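Local structure of multisubunit Na+/H+ antiporter, D subunit (Anoxybacillus flavithermus, 6Z16) at residues A290-N303 with S415-M427. The protein is a membrane subunit of the multisubunit Mrp complex, which probably exchanges sodium ions for protons across the cell membrane. Numbering follows the deposited sequence.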
ATOM      1  N   ALA D 290      76.083  25.202  -3.889  1.00 50.38           N
ATOM      2  CA  ALA D 290      76.466  25.449  -2.505  1.00 45.18           C
ATOM      3  C   ALA D 290      77.593  26.472  -2.412  1.00 42.53           C
ATOM      4  O   ALA D 290      77.604  27.302  -1.498  1.00 40.63           O
ATOM      5  CB  ALA D 290      76.868  24.142  -1.833  1.00 40.73           C
ATOM      6  N   VAL D 291      78.544  26.431  -3.350  1.00 40.67           N
ATOM      7  CA  VAL D 291      79.621  27.422  -3.366  1.00 41.31           C
ATOM      8  C   VAL D 291      79.088  28.805  -3.743  1.00 45.67           C
ATOM      9  O   VAL D 291      79.518  29.821  -3.185  1.00 44.83           O
ATOM     10  CB  VAL D 291      80.747  26.948  -4.307  1.00 46.67           C
ATOM     11  CG1 VAL D 291      81.762  28.042  -4.585  1.00 50.73           C
ATOM     12  CG2 VAL D 291      81.468  25.768  -3.691  1.00 50.29           C
ATOM     13  N   ALA D 292      78.095  28.861  -4.635  1.00 47.99           N
ATOM     14  CA  ALA D 292      77.731  30.125  -5.271  1.00 39.50           C
ATOM     15  C   ALA D 292      77.019  31.102  -4.341  1.00 42.93           C
ATOM     16  O   ALA D 292      77.212  32.315  -4.472  1.00 51.78           O
ATOM     17  CB  ALA D 292      76.851  29.854  -6.485  1.00 41.44           C
ATOM     18  N   TYR D 293      76.197  30.623  -3.416  1.00 46.63           N
ATOM     19  CA  TYR D 293      75.260  31.485  -2.705  1.00 42.14           C
ATOM     20  C   TYR D 293      75.794  31.975  -1.368  1.00 48.73           C
ATOM     21  O   TYR D 293      76.487  31.248  -0.654  1.00 54.36           O
ATOM     22  CB  TYR D 293      73.928  30.767  -2.484  1.00 42.61           C
ATOM     23  CG  TYR D 293      73.066  30.724  -3.715  1.00 63.83           C
ATOM     24  CD1 TYR D 293      72.297  31.822  -4.072  1.00 67.63           C
ATOM     25  CD2 TYR D 293      73.025  29.602  -4.523  1.00 63.84           C
ATOM     26  CE1 TYR D 293      71.511  31.803  -5.191  1.00 66.74           C
ATOM     27  CE2 TYR D 293      72.244  29.573  -5.651  1.00 64.57           C
ATOM     28  CZ  TYR D 293      71.485  30.675  -5.976  1.00 71.87           C
ATOM     29  OH  TYR D 293      70.695  30.657  -7.098  1.00 84.79           O
ATOM     30  N   ASN D 294      75.455  33.220  -1.042  1.00 49.43           N
ATOM     31  CA  ASN D 294      75.636  33.799   0.285  1.00 52.15           C
ATOM     32  C   ASN D 294      74.301  33.900   1.014  1.00 63.31           C
ATOM     33  O   ASN D 294      74.013  34.889   1.688  1.00 67.81           O
ATOM     34  CB  ASN D 294      76.297  35.169   0.203  1.00 55.12           C
ATOM     35  CG  ASN D 294      77.693  35.109  -0.365  1.00 67.56           C
ATOM     36  OD1 ASN D 294      77.963  35.659  -1.431  1.00 72.20           O
ATOM     37  ND2 ASN D 294      78.591  34.434   0.338  1.00 67.75           N
ATOM     38  N   ASP D 295      73.462  32.881   0.857  1.00 66.10           N
ATOM     39  CA  ASP D 295      72.122  32.842   1.424  1.00 53.33           C
ATOM     40  C   ASP D 295      71.927  31.467   2.044  1.00 55.75           C
ATOM     41  O   ASP D 295      72.187  30.459   1.382  1.00 63.08           O
ATOM     42  CB  ASP D 295      71.082  33.109   0.338  1.00 67.33           C
ATOM     43  CG  ASP D 295      69.736  33.452   0.895  1.00 88.23           C
ATOM     44  OD1 ASP D 295      69.612  33.508   2.125  1.00 97.36           O
ATOM     45  OD2 ASP D 295      68.799  33.667   0.105  1.00 88.52           O
ATOM     46  N   MET D 296      71.459  31.428   3.298  1.00 49.15           N
ATOM     47  CA  MET D 296      71.514  30.201   4.100  1.00 41.28           C
ATOM     48  C   MET D 296      70.606  29.110   3.548  1.00 42.07           C
ATOM     49  O   MET D 296      71.015  27.941   3.446  1.00 42.46           O
ATOM     50  CB  MET D 296      71.137  30.499   5.552  1.00 47.01           C
ATOM     51  CG  MET D 296      72.136  31.328   6.314  1.00 52.28           C
ATOM     52  SD  MET D 296      71.768  31.483   8.069  1.00 63.68           S
ATOM     53  CE  MET D 296      70.455  32.692   8.052  1.00 48.20           C
ATOM     54  N   ARG D 297      69.369  29.480   3.190  1.00 38.00           N
ATOM     55  CA  ARG D 297      68.398  28.513   2.687  1.00 38.85           C
ATOM     56  C   ARG D 297      68.870  27.883   1.384  1.00 39.67           C
ATOM     57  O   ARG D 297      68.766  26.665   1.215  1.00 34.89           O
ATOM     58  CB  ARG D 297      67.034  29.182   2.506  1.00 41.05           C
ATOM     59  CG  ARG D 297      66.347  29.580   3.804  1.00 38.95           C
ATOM     60  CD  ARG D 297      65.145  30.470   3.560  1.00 35.10           C
ATOM     61  NE  ARG D 297      63.960  29.818   3.028  1.00 50.73           N
ATOM     62  CZ  ARG D 297      62.905  29.484   3.758  1.00 48.45           C
ATOM     63  NH1 ARG D 297      62.878  29.754   5.054  1.00 46.63           N
ATOM     64  NH2 ARG D 297      61.864  28.904   3.186  1.00 47.27           N
ATOM     65  N   TYR D 298      69.454  28.686   0.484  1.00 32.80           N
ATOM     66  CA  TYR D 298      69.986  28.149  -0.765  1.00 35.32           C
ATOM     67  C   TYR D 298      71.156  27.209  -0.537  1.00 40.08           C
ATOM     68  O   TYR D 298      71.294  26.216  -1.261  1.00 45.34           O
ATOM     69  CB  TYR D 298      70.417  29.273  -1.700  1.00 40.07           C
ATOM     70  CG  TYR D 298      69.278  29.955  -2.398  1.00 58.96           C
ATOM     71  CD1 TYR D 298      68.607  29.322  -3.432  1.00 53.60           C
ATOM     72  CD2 TYR D 298      68.899  31.237  -2.057  1.00 65.90           C
ATOM     73  CE1 TYR D 298      67.571  29.935  -4.085  1.00 57.92           C
ATOM     74  CE2 TYR D 298      67.860  31.866  -2.713  1.00 67.87           C
ATOM     75  CZ  TYR D 298      67.202  31.206  -3.726  1.00 63.54           C
ATOM     76  OH  TYR D 298      66.169  31.817  -4.389  1.00 63.16           O
ATOM     77  N   ILE D 299      71.987  27.495   0.466  1.00 27.21           N
ATOM     78  CA  ILE D 299      73.106  26.618   0.794  1.00 27.65           C
ATOM     79  C   ILE D 299      72.597  25.256   1.245  1.00 25.40           C
ATOM     80  O   ILE D 299      73.055  24.217   0.752  1.00 21.17           O
ATOM     81  CB  ILE D 299      74.008  27.280   1.850  1.00 37.56           C
ATOM     82  CG1 ILE D 299      74.720  28.482   1.239  1.00 37.82           C
ATOM     83  CG2 ILE D 299      75.028  26.306   2.379  1.00 38.33           C
ATOM     84  CD1 ILE D 299      75.322  29.413   2.237  1.00 26.98           C
ATOM     85  N   VAL D 300      71.580  25.241   2.113  1.00 21.62           N
ATOM     86  CA  VAL D 300      71.073  23.954   2.591  1.00 23.97           C
ATOM     87  C   VAL D 300      70.313  23.210   1.485  1.00 34.13           C
ATOM     88  O   VAL D 300      70.360  21.973   1.411  1.00 32.48           O
ATOM     89  CB  VAL D 300      70.217  24.171   3.855  1.00 24.93           C
ATOM     90  CG1 VAL D 300      69.806  22.848   4.470  1.00 30.36           C
ATOM     91  CG2 VAL D 300      70.978  24.988   4.862  1.00 25.45           C
ATOM     92  N   ILE D 301      69.665  23.951   0.576  1.00 31.39           N
ATOM     93  CA  ILE D 301      68.965  23.357  -0.569  1.00 35.10           C
ATOM     94  C   ILE D 301      69.943  22.647  -1.505  1.00 32.18           C
ATOM     95  O   ILE D 301      69.730  21.492  -1.917  1.00 29.60           O
ATOM     96  CB  ILE D 301      68.162  24.454  -1.299  1.00 40.35           C
ATOM     97  CG1 ILE D 301      66.882  24.798  -0.546  1.00 29.66           C
ATOM     98  CG2 ILE D 301      67.855  24.091  -2.724  1.00 43.64           C
ATOM     99  CD1 ILE D 301      66.300  26.115  -0.960  1.00 19.24           C
ATOM    100  N   TYR D 302      71.043  23.313  -1.843  1.00 26.57           N
ATOM    101  CA  TYR D 302      72.014  22.648  -2.697  1.00 23.78           C
ATOM    102  C   TYR D 302      72.790  21.559  -1.968  1.00 28.00           C
ATOM    103  O   TYR D 302      73.276  20.627  -2.621  1.00 31.15           O
ATOM    104  CB  TYR D 302      72.935  23.678  -3.335  1.00 18.35           C
ATOM    105  CG  TYR D 302      72.249  24.406  -4.463  1.00 27.24           C
ATOM    106  CD1 TYR D 302      72.113  23.808  -5.705  1.00 28.36           C
ATOM    107  CD2 TYR D 302      71.733  25.676  -4.293  1.00 22.38           C
ATOM    108  CE1 TYR D 302      71.482  24.454  -6.738  1.00 32.16           C
ATOM    109  CE2 TYR D 302      71.101  26.328  -5.316  1.00 26.80           C
ATOM    110  CZ  TYR D 302      70.981  25.714  -6.538  1.00 30.08           C
ATOM    111  OH  TYR D 302      70.356  26.367  -7.569  1.00 32.07           O
ATOM    112  N   ASN D 303      72.857  21.600  -0.633  1.00 27.87           N
ATOM    113  CA  ASN D 303      73.399  20.443   0.077  1.00 30.70           C
ATOM    114  C   ASN D 303      72.455  19.246   0.024  1.00 34.56           C
ATOM    115  O   ASN D 303      72.930  18.099   0.006  1.00 37.94           O
ATOM    116  CB  ASN D 303      73.734  20.783   1.527  1.00 43.15           C
ATOM    117  CG  ASN D 303      74.907  21.720   1.646  1.00 49.12           C
ATOM    118  OD1 ASN D 303      74.847  22.742   2.316  1.00 51.48           O
ATOM    119  ND2 ASN D 303      75.971  21.398   0.953  1.00 41.85           N
ATOM    120  N   SER D 415      82.625  16.485  -0.519  1.00 48.58           N
ATOM    121  CA  SER D 415      82.631  16.619   0.937  1.00 44.02           C
ATOM    122  C   SER D 415      83.364  17.881   1.376  1.00 36.76           C
ATOM    123  O   SER D 415      82.903  18.607   2.270  1.00 35.45           O
ATOM    124  CB  SER D 415      83.273  15.385   1.560  1.00 39.71           C
ATOM    125  OG  SER D 415      83.382  15.525   2.960  1.00 41.40           O
ATOM    126  N   LEU D 416      84.484  18.177   0.712  1.00 36.27           N
ATOM    127  CA  LEU D 416      85.220  19.411   0.977  1.00 39.72           C
ATOM    128  C   LEU D 416      84.380  20.650   0.683  1.00 43.32           C
ATOM    129  O   LEU D 416      84.361  21.602   1.474  1.00 39.00           O
ATOM    130  CB  LEU D 416      86.479  19.438   0.128  1.00 50.19           C
ATOM    131  CG  LEU D 416      87.666  20.339   0.440  1.00 56.02           C
ATOM    132  CD1 LEU D 416      88.745  19.642  -0.259  1.00 62.55           C
ATOM    133  CD2 LEU D 416      87.579  21.770  -0.065  1.00 53.33           C
ATOM    134  N   LEU D 417      83.687  20.662  -0.456  1.00 40.41           N
ATOM    135  CA  LEU D 417      82.946  21.860  -0.846  1.00 37.25           C
ATOM    136  C   LEU D 417      81.693  22.072   0.004  1.00 42.07           C
ATOM    137  O   LEU D 417      81.327  23.223   0.291  1.00 34.67           O
ATOM    138  CB  LEU D 417      82.599  21.782  -2.327  1.00 35.12           C
ATOM    139  CG  LEU D 417      83.823  21.860  -3.239  1.00 41.86           C
ATOM    140  CD1 LEU D 417      83.452  21.577  -4.676  1.00 25.02           C
ATOM    141  CD2 LEU D 417      84.474  23.219  -3.114  1.00 37.34           C
ATOM    142  N   VAL D 418      81.046  20.989   0.449  1.00 43.55           N
ATOM    143  CA  VAL D 418      79.881  21.171   1.308  1.00 51.14           C
ATOM    144  C   VAL D 418      80.317  21.626   2.699  1.00 47.21           C
ATOM    145  O   VAL D 418      79.633  22.457   3.328  1.00 50.61           O
ATOM    146  CB  VAL D 418      78.997  19.900   1.338  1.00 53.37           C
ATOM    147  CG1 VAL D 418      78.532  19.550  -0.067  1.00 74.50           C
ATOM    148  CG2 VAL D 418      79.675  18.705   1.963  1.00 33.97           C
ATOM    149  N   LEU D 419      81.490  21.158   3.162  1.00 44.32           N
ATOM    150  CA  LEU D 419      82.088  21.699   4.378  1.00 38.32           C
ATOM    151  C   LEU D 419      82.397  23.182   4.239  1.00 32.30           C
ATOM    152  O   LEU D 419      82.161  23.954   5.174  1.00 34.36           O
ATOM    153  CB  LEU D 419      83.357  20.929   4.724  1.00 45.16           C
ATOM    154  CG  LEU D 419      84.164  21.440   5.917  1.00 49.59           C
ATOM    155  CD1 LEU D 419      83.370  21.415   7.201  1.00 46.45           C
ATOM    156  CD2 LEU D 419      85.417  20.631   6.060  1.00 50.58           C
ATOM    157  N   TYR D 420      82.904  23.598   3.075  1.00 29.04           N
ATOM    158  CA  TYR D 420      83.204  25.010   2.866  1.00 28.88           C
ATOM    159  C   TYR D 420      81.948  25.871   2.893  1.00 35.85           C
ATOM    160  O   TYR D 420      81.971  26.976   3.438  1.00 37.11           O
ATOM    161  CB  TYR D 420      83.959  25.225   1.557  1.00 36.71           C
ATOM    162  CG  TYR D 420      84.093  26.692   1.234  1.00 36.99           C
ATOM    163  CD1 TYR D 420      84.879  27.520   2.014  1.00 38.96           C
ATOM    164  CD2 TYR D 420      83.414  27.252   0.162  1.00 47.62           C
ATOM    165  CE1 TYR D 420      84.984  28.862   1.740  1.00 53.34           C
ATOM    166  CE2 TYR D 420      83.516  28.594  -0.119  1.00 51.51           C
ATOM    167  CZ  TYR D 420      84.305  29.392   0.669  1.00 54.99           C
ATOM    168  OH  TYR D 420      84.413  30.731   0.388  1.00 52.30           O
ATOM    169  N   SER D 421      80.838  25.366   2.350  1.00 32.34           N
ATOM    170  CA  SER D 421      79.594  26.142   2.351  1.00 29.20           C
ATOM    171  C   SER D 421      79.045  26.342   3.769  1.00 36.90           C
ATOM    172  O   SER D 421      78.757  27.482   4.190  1.00 35.86           O
ATOM    173  CB  SER D 421      78.567  25.449   1.464  1.00 28.00           C
ATOM    174  OG  SER D 421      78.253  24.169   1.970  1.00 41.37           O
ATOM    175  N   VAL D 422      78.926  25.253   4.537  1.00 34.12           N
ATOM    176  CA  VAL D 422      78.366  25.416   5.880  1.00 33.31           C
ATOM    177  C   VAL D 422      79.338  26.141   6.816  1.00 31.90           C
ATOM    178  O   VAL D 422      78.916  26.915   7.689  1.00 35.62           O
ATOM    179  CB  VAL D 422      77.915  24.059   6.447  1.00 50.87           C
ATOM    180  CG1 VAL D 422      76.779  23.528   5.618  1.00 52.09           C
ATOM    181  CG2 VAL D 422      79.047  23.070   6.447  1.00 61.92           C
ATOM    182  N   MET D 423      80.644  25.980   6.617  1.00 33.41           N
ATOM    183  CA  MET D 423      81.579  26.707   7.450  1.00 33.17           C
ATOM    184  C   MET D 423      81.697  28.159   7.021  1.00 38.03           C
ATOM    185  O   MET D 423      82.090  28.994   7.830  1.00 46.56           O
ATOM    186  CB  MET D 423      82.940  26.020   7.421  1.00 58.50           C
ATOM    187  CG  MET D 423      83.838  26.380   8.580  1.00 76.63           C
ATOM    188  SD  MET D 423      83.057  25.883  10.119  1.00 75.56           S
ATOM    189  CE  MET D 423      83.081  24.108   9.917  1.00 69.62           C
ATOM    190  N   LYS D 424      81.344  28.477   5.776  1.00 44.42           N
ATOM    191  CA  LYS D 424      81.178  29.866   5.378  1.00 46.53           C
ATOM    192  C   LYS D 424      80.061  30.521   6.166  1.00 43.31           C
ATOM    193  O   LYS D 424      80.213  31.662   6.633  1.00 41.85           O
ATOM    194  CB  LYS D 424      80.896  29.939   3.880  1.00 50.72           C
ATOM    195  CG  LYS D 424      80.573  31.316   3.350  1.00 65.84           C
ATOM    196  CD  LYS D 424      80.414  31.261   1.846  1.00 69.59           C
ATOM    197  CE  LYS D 424      79.168  30.497   1.465  1.00 60.19           C
ATOM    198  NZ  LYS D 424      78.955  30.509   0.001  1.00 52.43           N
ATOM    199  N   ILE D 425      78.949  29.791   6.359  1.00 45.52           N
ATOM    200  CA  ILE D 425      77.872  30.283   7.233  1.00 48.37           C
ATOM    201  C   ILE D 425      78.388  30.517   8.649  1.00 42.38           C
ATOM    202  O   ILE D 425      78.163  31.581   9.242  1.00 35.90           O
ATOM    203  CB  ILE D 425      76.674  29.318   7.251  1.00 46.20           C
ATOM    204  CG1 ILE D 425      76.035  29.185   5.880  1.00 52.32           C
ATOM    205  CG2 ILE D 425      75.619  29.811   8.223  1.00 19.53           C
ATOM    206  CD1 ILE D 425      75.004  28.089   5.827  1.00 44.46           C
ATOM    207  N   PHE D 426      79.122  29.536   9.194  1.00 43.55           N
ATOM    208  CA  PHE D 426      79.599  29.633  10.577  1.00 35.75           C
ATOM    209  C   PHE D 426      80.618  30.753  10.767  1.00 25.89           C
ATOM    210  O   PHE D 426      80.540  31.509  11.739  1.00 22.80           O
ATOM    211  CB  PHE D 426      80.200  28.303  11.029  1.00 34.41           C
ATOM    212  CG  PHE D 426      80.797  28.351  12.407  1.00 46.89           C
ATOM    213  CD1 PHE D 426      79.986  28.402  13.522  1.00 46.96           C
ATOM    214  CD2 PHE D 426      82.171  28.342  12.588  1.00 52.49           C
ATOM    215  CE1 PHE D 426      80.527  28.457  14.790  1.00 51.07           C
ATOM    216  CE2 PHE D 426      82.718  28.395  13.853  1.00 43.08           C
ATOM    217  CZ  PHE D 426      81.893  28.448  14.953  1.00 46.92           C
ATOM    218  N   MET D 427      81.580  30.877   9.860  1.00 22.79           N
ATOM    219  CA  MET D 427      82.653  31.839  10.043  1.00 27.07           C
ATOM    220  C   MET D 427      82.224  33.260   9.737  1.00 36.50           C
ATOM    221  O   MET D 427      82.730  34.192  10.366  1.00 36.72           O
ATOM    222  CB  MET D 427      83.851  31.475   9.177  1.00 30.86           C
ATOM    223  CG  MET D 427      84.555  30.224   9.614  1.00 47.38           C
ATOM    224  SD  MET D 427      85.953  29.880   8.555  1.00 81.35           S
ATOM    225  CE  MET D 427      87.034  31.201   9.074  1.00110.65           C
TER
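The ammonium of Lys-424 donates a hydrogen bond to the backbone carbonyl of Tyr-293, with NZ 2.7 Å from O and tilted 34° from the carbonyl plane. Tyr-293 is where the chain leaves helix 268-292, so the positive group sits at a C-terminal helix end, where the helix dipole and the carbonyls of the last turn would probably stabilise it; Val-291 O also lies 3.3 Å from NZ. The lysine chain is extended except for a turn about the CG-CD bond (chi3 69°), which brings NZ to these carbonyls while Asn-294 crosses it at about a right angle, ND2 4.0 Å from CD. In this antiporter-like subunit, of the same superfamily as the membrane subunits of complex I, the contact ties the short link 293-295 between two consecutive transmembrane helices to helix 405-429, whose segment 415-427 runs nearly antiparallel to segment 296-303 (161°). With Lys-424 cut back to an alanine, the Tyr-293 carbonyl would probably lose this donor and a gap would open beside Asn-294. Beside the lysine, Ile-299 and Ile-425 meet tip to tip, CD1 to CG1 3.7 Å. Ser-421 turns its OG back onto Val-418 O of its own helix, and its CB packs against Ile-299 CG2 and Ala-290 CB. Val-291 CG2 reaches Leu-417 CD2 at 4.0 Å.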